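PDB 4ES8: Epf from Streptococcus pyogenes, which is a cell-surface adhesin that binds to cells, probably of the host, through an N-terminal domain containing a carbohydrate-binding module. Local coordinates for residues 26-31 with 78-83; 98-103 with 187-192; 116-121 with 207-212. One frame throughout, in Å; residues are numbered along the deposited sequence.

Interaction 1: 26-31 with 78-83; sequences MNFKGT and IKIDKQ
Residues 28-31 and 80-83 run 146° apart, end to end, and come nearest at G30 and K82, whose CA atoms are 4.5 Å apart. The main side-chain contact is F28 with I80. The two side chains approach from opposite directions, and CE1 of F28 lies 3.7 Å from CD1 of I80. F28 has CG anti to the backbone N (chi1 179°), which carries its ring across to the 80-83 backbone. There CE2 of F28 is 3.4 Å from K82 O, which sits at the ring edge near its plane. The carbonyl of D81 meets the same corner obliquely. Over the ring centre lies the backbone N of G30. I80 also reaches past the ring, with its CD1 3.6 Å from T31 N. The contact joins the two sheets of a beta-sandwich at its surface. Strand 26-27 pairs with strand 97-105 in one sheet, and strand 76-80 belongs to the other. Residues 81-83 link strand 76-80 to strand 84-89. This link contains an Asx turn, in which D81 OD1 accepts from Q83 N at 3.1 Å and also bonds to S84 OG. G30 has a positive phi (72°), which suits glycine, and without a side chain its CA can pass 3.3 Å from D81 O. A water donates to both F28 O and K82 O, bridging the two backbones. A bound glycerol, probably from the crystallisation liquor, bonds to F28 N.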
# COMPACT_ATOMS: atom_id res chain seq x y z
N MET A 26 0.00 7.54 -3.90
CA MET A 26 0.56 7.32 -5.23
C MET A 26 1.75 8.20 -5.46
O MET A 26 1.79 9.31 -4.88
CB MET A 26 -0.48 7.68 -6.29
CG MET A 26 -1.53 6.67 -6.46
SD MET A 26 -0.96 4.99 -6.81
CE MET A 26 -0.09 5.24 -8.20
N ASN A 27 2.69 7.79 -6.29
CA ASN A 27 3.79 8.65 -6.69
C ASN A 27 3.84 8.59 -8.22
O ASN A 27 4.71 7.90 -8.80
CB ASN A 27 5.13 8.33 -6.03
CG ASN A 27 6.13 9.47 -6.22
OD1 ASN A 27 5.79 10.55 -6.73
ND2 ASN A 27 7.36 9.25 -5.78
N PHE A 28 2.85 9.25 -8.86
CA PHE A 28 2.70 9.21 -10.31
C PHE A 28 2.72 10.63 -10.87
O PHE A 28 1.70 11.33 -10.79
CB PHE A 28 1.38 8.47 -10.69
CG PHE A 28 1.12 8.40 -12.18
CD1 PHE A 28 1.71 7.42 -12.96
CD2 PHE A 28 0.26 9.30 -12.79
CE1 PHE A 28 1.46 7.35 -14.35
CE2 PHE A 28 0.01 9.23 -14.17
CZ PHE A 28 0.61 8.25 -14.94
N LYS A 29 3.89 11.06 -11.40
CA LYS A 29 3.99 12.43 -11.94
C LYS A 29 3.81 12.48 -13.47
O LYS A 29 3.92 13.56 -14.06
CB LYS A 29 5.31 13.09 -11.52
CG LYS A 29 5.33 13.47 -10.04
CD LYS A 29 4.91 14.91 -9.82
CE LYS A 29 5.00 15.27 -8.36
NZ LYS A 29 6.40 15.52 -7.92
N GLY A 30 3.55 11.34 -14.11
CA GLY A 30 3.29 11.28 -15.54
C GLY A 30 4.52 11.51 -16.39
O GLY A 30 4.49 12.31 -17.34
N THR A 31 5.60 10.78 -16.07
CA THR A 31 6.82 10.95 -16.85
C THR A 31 7.61 9.65 -16.95
O THR A 31 7.66 8.84 -15.99
CB THR A 31 7.73 12.09 -16.24
OG1 THR A 31 8.89 12.24 -17.06
CG2 THR A 31 8.16 11.82 -14.79
N ILE A 78 4.61 3.34 -26.10
CA ILE A 78 4.06 3.62 -24.76
C ILE A 78 3.76 5.11 -24.65
O ILE A 78 4.41 5.93 -25.31
CB ILE A 78 5.03 3.13 -23.67
CG1 ILE A 78 6.41 3.82 -23.78
CG2 ILE A 78 5.12 1.57 -23.72
CD1 ILE A 78 7.40 3.38 -22.65
N LYS A 79 2.80 5.47 -23.78
CA LYS A 79 2.41 6.88 -23.66
C LYS A 79 1.99 7.17 -22.24
O LYS A 79 1.24 6.39 -21.64
CB LYS A 79 1.26 7.22 -24.63
CG LYS A 79 0.78 8.68 -24.60
CD LYS A 79 -0.27 8.98 -25.72
CE LYS A 79 -1.56 8.19 -25.61
NZ LYS A 79 -2.36 8.55 -24.40
N ILE A 80 2.49 8.29 -21.71
CA ILE A 80 2.14 8.68 -20.35
C ILE A 80 1.80 10.15 -20.31
O ILE A 80 2.31 10.97 -21.12
CB ILE A 80 3.33 8.35 -19.39
CG1 ILE A 80 2.90 8.28 -17.92
CG2 ILE A 80 4.53 9.31 -19.60
CD1 ILE A 80 4.03 7.66 -17.00
N ASP A 81 0.89 10.48 -19.41
CA ASP A 81 0.58 11.88 -19.15
C ASP A 81 0.19 12.00 -17.68
O ASP A 81 0.31 11.03 -16.90
CB ASP A 81 -0.45 12.45 -20.13
CG ASP A 81 -1.80 11.81 -20.09
OD1 ASP A 81 -2.18 11.28 -19.01
OD2 ASP A 81 -2.51 11.86 -21.11
N LYS A 82 -0.29 13.19 -17.27
CA LYS A 82 -0.57 13.47 -15.87
C LYS A 82 -1.55 12.49 -15.22
O LYS A 82 -1.49 12.32 -14.01
CB LYS A 82 -1.12 14.92 -15.75
CG LYS A 82 -1.13 15.48 -14.34
CD LYS A 82 -1.90 16.81 -14.27
CE LYS A 82 -2.14 17.26 -12.84
NZ LYS A 82 -0.88 17.60 -12.13
N GLN A 83 -2.45 11.88 -16.01
CA GLN A 83 -3.47 11.01 -15.44
C GLN A 83 -3.45 9.60 -15.95
O GLN A 83 -4.12 8.77 -15.35
CB GLN A 83 -4.88 11.57 -15.73
CG GLN A 83 -5.14 12.93 -15.08
CD GLN A 83 -6.59 13.32 -15.14
OE1 GLN A 83 -7.08 13.84 -16.16
NE2 GLN A 83 -7.31 13.10 -14.05
O HOH W 1 0.30 13.23 -12.20

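Interaction 2: 98-103 with 187-192; sequences SVAFKV and SLVLLS
The side chain of K102 runs alongside that of V189, with CE of K102 3.9 Å from CG2 of V189. The lysine chain is extended beyond CG and also runs past the hydroxyl of S187, whose OG is 3.3 Å from K102 CD. S187 holds its OG between its N and carbonyl carbon (chi1 66°), beside the methylene groups of the lysine. The polar ends share a partner: K102 NZ and S187 OG both bond to S135 O. Further along the same face, the methyl of A100 rests against L191, with CB 3.9 Å from L191 CG. V99, F101, V103, L188, L190 and S192 lie on the other face. There V103 leans across L190, CG2 of V103 being 4.2 Å from CD1 of L190. F101 sits beside L190 at the level of the CB atoms, and its ring extends beyond.

The two strands are antiparallel, 160° apart. F101 and L190 form a hydrogen-bonded pair, and each N donates to the other's O at 2.9 Å. V103 and L188 are paired in the same way. At the V99-S192 pair, S192 N gives a good bond to V99 O, but the return bond from V99 N is weak. S98 OG adds a second donor to S192 O at 2.7 Å and also bonds to Y52. A water donates to V99 O and L190 O and accepts from S192 OG. Y89 OH bonds to both V99 N and S192 OG.

Strand 97-105 has strand 41-46 on its other edge, and strand 186-194 has strand 127-135. F101 and L190 pack on I85 of strand 84-89, and L188 and L190 on L209 of strand 202-213. The face bearing F101, L188 and L190 is thus turned to the second sheet of the sandwich.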
# COMPACT_ATOMS: atom_id res chain seq x y z
N SER A 98 4.49 -9.11 -24.12
CA SER A 98 3.83 -8.36 -23.07
C SER A 98 4.57 -7.09 -22.71
O SER A 98 5.80 -7.11 -22.61
CB SER A 98 3.69 -9.23 -21.81
OG SER A 98 3.26 -8.47 -20.69
N VAL A 99 3.80 -6.01 -22.46
CA VAL A 99 4.33 -4.74 -21.93
C VAL A 99 3.76 -4.58 -20.51
O VAL A 99 2.57 -4.82 -20.30
CB VAL A 99 3.96 -3.53 -22.83
CG1 VAL A 99 4.33 -2.21 -22.15
CG2 VAL A 99 4.63 -3.64 -24.19
N ALA A 100 4.59 -4.15 -19.56
CA ALA A 100 4.12 -3.90 -18.20
C ALA A 100 4.61 -2.56 -17.75
O ALA A 100 5.74 -2.16 -18.06
CB ALA A 100 4.62 -4.97 -17.25
N PHE A 101 3.77 -1.88 -16.97
CA PHE A 101 4.15 -0.63 -16.33
C PHE A 101 4.22 -0.80 -14.82
O PHE A 101 3.46 -1.59 -14.24
CB PHE A 101 3.13 0.48 -16.65
CG PHE A 101 2.98 0.70 -18.13
CD1 PHE A 101 4.04 1.16 -18.90
CD2 PHE A 101 1.76 0.47 -18.76
CE1 PHE A 101 3.90 1.35 -20.27
CE2 PHE A 101 1.62 0.67 -20.13
CZ PHE A 101 2.69 1.13 -20.88
N LYS A 102 5.09 -0.03 -14.16
CA LYS A 102 5.09 0.02 -12.71
C LYS A 102 4.79 1.45 -12.32
O LYS A 102 5.54 2.37 -12.69
CB LYS A 102 6.43 -0.45 -12.09
CG LYS A 102 6.52 -1.97 -12.00
CD LYS A 102 7.78 -2.40 -11.23
CE LYS A 102 7.65 -3.80 -10.74
NZ LYS A 102 8.79 -4.16 -9.81
N VAL A 103 3.70 1.65 -11.60
CA VAL A 103 3.34 2.97 -11.06
C VAL A 103 3.64 2.91 -9.58
O VAL A 103 3.09 2.08 -8.83
CB VAL A 103 1.90 3.36 -11.36
CG1 VAL A 103 1.61 4.73 -10.75
CG2 VAL A 103 1.67 3.42 -12.87
N SER A 187 4.96 -0.88 -6.04
CA SER A 187 4.33 -0.43 -7.27
C SER A 187 3.07 -1.24 -7.53
O SER A 187 2.93 -2.40 -7.10
CB SER A 187 5.27 -0.55 -8.47
OG SER A 187 5.60 -1.90 -8.78
N LEU A 188 2.16 -0.61 -8.25
CA LEU A 188 1.06 -1.27 -8.92
C LEU A 188 1.62 -1.66 -10.27
O LEU A 188 2.12 -0.79 -11.00
CB LEU A 188 -0.18 -0.37 -9.06
CG LEU A 188 -1.29 -0.93 -9.98
CD1 LEU A 188 -1.92 -2.23 -9.42
CD2 LEU A 188 -2.41 0.07 -10.17
N VAL A 189 1.59 -2.95 -10.61
CA VAL A 189 2.07 -3.44 -11.89
C VAL A 189 0.89 -3.63 -12.83
O VAL A 189 -0.03 -4.39 -12.52
CB VAL A 189 2.91 -4.75 -11.77
CG1 VAL A 189 3.71 -4.97 -13.06
CG2 VAL A 189 3.85 -4.66 -10.58
N LEU A 190 0.91 -2.89 -13.94
CA LEU A 190 -0.19 -2.91 -14.93
C LEU A 190 0.31 -3.66 -16.15
O LEU A 190 1.14 -3.13 -16.91
CB LEU A 190 -0.58 -1.48 -15.29
CG LEU A 190 -1.16 -0.69 -14.11
CD1 LEU A 190 -1.18 0.78 -14.41
CD2 LEU A 190 -2.57 -1.18 -13.73
N LEU A 191 -0.12 -4.93 -16.30
CA LEU A 191 0.40 -5.78 -17.36
C LEU A 191 -0.60 -6.03 -18.44
O LEU A 191 -1.79 -6.20 -18.18
CB LEU A 191 0.86 -7.16 -16.81
CG LEU A 191 1.80 -7.11 -15.60
CD1 LEU A 191 1.03 -7.34 -14.31
CD2 LEU A 191 2.90 -8.16 -15.72
N SER A 192 -0.10 -6.10 -19.69
CA SER A 192 -0.97 -6.47 -20.81
C SER A 192 -0.19 -7.35 -21.75
O SER A 192 1.05 -7.40 -21.70
CB SER A 192 -1.52 -5.24 -21.52
OG SER A 192 -0.51 -4.39 -22.04
O HOH W 2 0.59 -2.85 -19.92

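Interaction 3: 116-121 with 207-212; sequences ITFEQG and KNLKII
I116 lays its CG1 over the outer carbons of I211, 3.7 Å from CD1 of that residue. I116 has CG1 anti to its carbonyl carbon and I211 has CG1 anti to its backbone N, and the two branches meet at a slant. On the other face, T117 and K210 are a hydrogen-bonded antiparallel pair. T117 N donates to K210 O at 2.9 Å, and T117 O accepts from K210 N. The hydroxyl of T117 lies against K210 CB, 3.5 Å from OG1. Beyond this pair the register slips by one residue, giving a beta bulge. The extra residue falls in 207-212, where N208 has a positive phi (55°). Pairing resumes at E119 and K207, with E119 N donating to K207 O at 2.8 Å. E119 then reaches out alongside N208. The amide ND2 of N208 donates to E119 OE2 at 2.8 Å, reaching it from above the carboxylate plane, 42° out of it. E119 CB packs on K207 CG, but the lysine NZ stays 4.4 Å from E119 OE1, beyond a salt bridge. A water joins T117 OG1 to the carbonyl O of N208. Both strands are central in a seven-stranded antiparallel sheet. Strand 84-89 flanks 202-213, and strand 172-180 flanks 113-123. I116 and F118 pack on L188 of the facing sheet, and the F118 ring meets Y131 edge-to-face.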
# COMPACT_ATOMS: atom_id res chain seq x y z
N ILE A 116 -5.95 0.18 -3.49
CA ILE A 116 -5.62 0.84 -4.75
C ILE A 116 -6.90 0.93 -5.56
O ILE A 116 -7.67 -0.05 -5.64
CB ILE A 116 -4.56 0.02 -5.52
CG1 ILE A 116 -3.19 0.04 -4.86
CG2 ILE A 116 -4.48 0.46 -7.00
CD1 ILE A 116 -2.19 -0.96 -5.51
N THR A 117 -7.12 2.09 -6.21
CA THR A 117 -8.25 2.25 -7.12
C THR A 117 -7.72 2.87 -8.39
O THR A 117 -6.78 3.66 -8.35
CB THR A 117 -9.37 3.09 -6.50
OG1 THR A 117 -8.86 4.36 -6.08
CG2 THR A 117 -10.04 2.39 -5.31
N PHE A 118 -8.32 2.52 -9.53
CA PHE A 118 -7.95 3.12 -10.81
C PHE A 118 -9.03 2.82 -11.79
O PHE A 118 -9.93 2.04 -11.49
CB PHE A 118 -6.58 2.64 -11.33
CG PHE A 118 -6.46 1.14 -11.55
CD1 PHE A 118 -6.21 0.29 -10.49
CD2 PHE A 118 -6.63 0.60 -12.82
CE1 PHE A 118 -6.11 -1.10 -10.71
CE2 PHE A 118 -6.56 -0.79 -13.03
CZ PHE A 118 -6.29 -1.63 -11.97
N GLU A 119 -8.92 3.41 -12.98
CA GLU A 119 -9.87 3.10 -14.04
C GLU A 119 -9.18 2.27 -15.09
O GLU A 119 -8.12 2.67 -15.59
CB GLU A 119 -10.42 4.39 -14.68
CG GLU A 119 -11.19 5.27 -13.71
CD GLU A 119 -11.78 6.48 -14.39
OE1 GLU A 119 -12.59 6.31 -15.33
OE2 GLU A 119 -11.46 7.61 -13.95
N GLN A 120 -9.77 1.15 -15.45
CA GLN A 120 -9.33 0.37 -16.59
C GLN A 120 -9.97 1.04 -17.79
O GLN A 120 -11.21 1.02 -17.92
CB GLN A 120 -9.74 -1.10 -16.47
CG GLN A 120 -9.49 -1.90 -17.75
CD GLN A 120 -8.01 -1.94 -18.02
OE1 GLN A 120 -7.24 -2.48 -17.23
NE2 GLN A 120 -7.58 -1.26 -19.09
N GLY A 121 -9.15 1.71 -18.60
CA GLY A 121 -9.61 2.34 -19.83
C GLY A 121 -9.71 1.31 -20.94
O GLY A 121 -9.79 0.09 -20.69
N LYS A 207 -5.88 4.56 -16.01
CA LYS A 207 -5.79 5.96 -15.58
C LYS A 207 -6.34 6.21 -14.20
O LYS A 207 -6.99 5.34 -13.61
CB LYS A 207 -6.55 6.87 -16.58
CG LYS A 207 -8.02 6.52 -16.75
CD LYS A 207 -8.65 7.35 -17.88
CE LYS A 207 -10.03 6.84 -18.20
NZ LYS A 207 -10.78 7.78 -19.09
N ASN A 208 -6.04 7.40 -13.67
CA ASN A 208 -6.57 7.93 -12.39
C ASN A 208 -6.30 6.96 -11.23
O ASN A 208 -7.21 6.46 -10.55
CB ASN A 208 -8.05 8.26 -12.54
CG ASN A 208 -8.24 9.40 -13.53
OD1 ASN A 208 -7.40 10.32 -13.63
ND2 ASN A 208 -9.34 9.38 -14.25
N LEU A 209 -5.00 6.73 -11.02
CA LEU A 209 -4.49 5.81 -10.02
C LEU A 209 -4.45 6.47 -8.64
O LEU A 209 -4.01 7.61 -8.50
CB LEU A 209 -3.10 5.31 -10.44
CG LEU A 209 -3.05 4.76 -11.88
CD1 LEU A 209 -1.99 5.45 -12.71
CD2 LEU A 209 -2.88 3.28 -11.91
N LYS A 210 -4.93 5.75 -7.62
CA LYS A 210 -4.93 6.23 -6.23
C LYS A 210 -4.61 5.07 -5.32
O LYS A 210 -4.92 3.93 -5.66
CB LYS A 210 -6.31 6.81 -5.83
CG LYS A 210 -6.70 8.14 -6.48
CD LYS A 210 -8.14 8.53 -6.09
CE LYS A 210 -8.68 9.57 -7.04
NZ LYS A 210 -9.94 10.17 -6.54
N ILE A 211 -4.04 5.35 -4.13
CA ILE A 211 -3.83 4.31 -3.12
C ILE A 211 -3.97 4.96 -1.76
O ILE A 211 -3.41 6.03 -1.53
CB ILE A 211 -2.51 3.51 -3.26
CG1 ILE A 211 -2.40 2.41 -2.18
CG2 ILE A 211 -1.27 4.43 -3.26
CD1 ILE A 211 -1.10 1.55 -2.27
N ILE A 212 -4.68 4.30 -0.84
CA ILE A 212 -4.82 4.82 0.53
C ILE A 212 -4.59 3.72 1.52
O ILE A 212 -4.81 2.53 1.20
CB ILE A 212 -6.21 5.47 0.78
CG1 ILE A 212 -7.38 4.50 0.49
CG2 ILE A 212 -6.33 6.78 -0.05
CD1 ILE A 212 -8.70 4.89 1.20
O HOH W 3 -8.82 5.95 -8.34

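Interaction 2 is fully buried, interaction 3 is partly buried, and interaction 1 is a surface contact. Interactions 2 and 3 are each a pair of antiparallel strands, one in each sheet. They meet face to face, L188 and L190 of one against L209 of the other. Their strands alternate along the chain. Interaction 1 lies over one side and touches both: F28 packs on V103, and Q83 O probably bonds to N208 N. Backbone bonds and mostly apolar side chains, with buried serines and a lysine, hold 98-103 to 187-192. Interaction 3 adds charged and amide groups on its outer face. Interaction 1 lacks strand pairing: a ring packs on an isoleucine and on backbone, beside a bridging water.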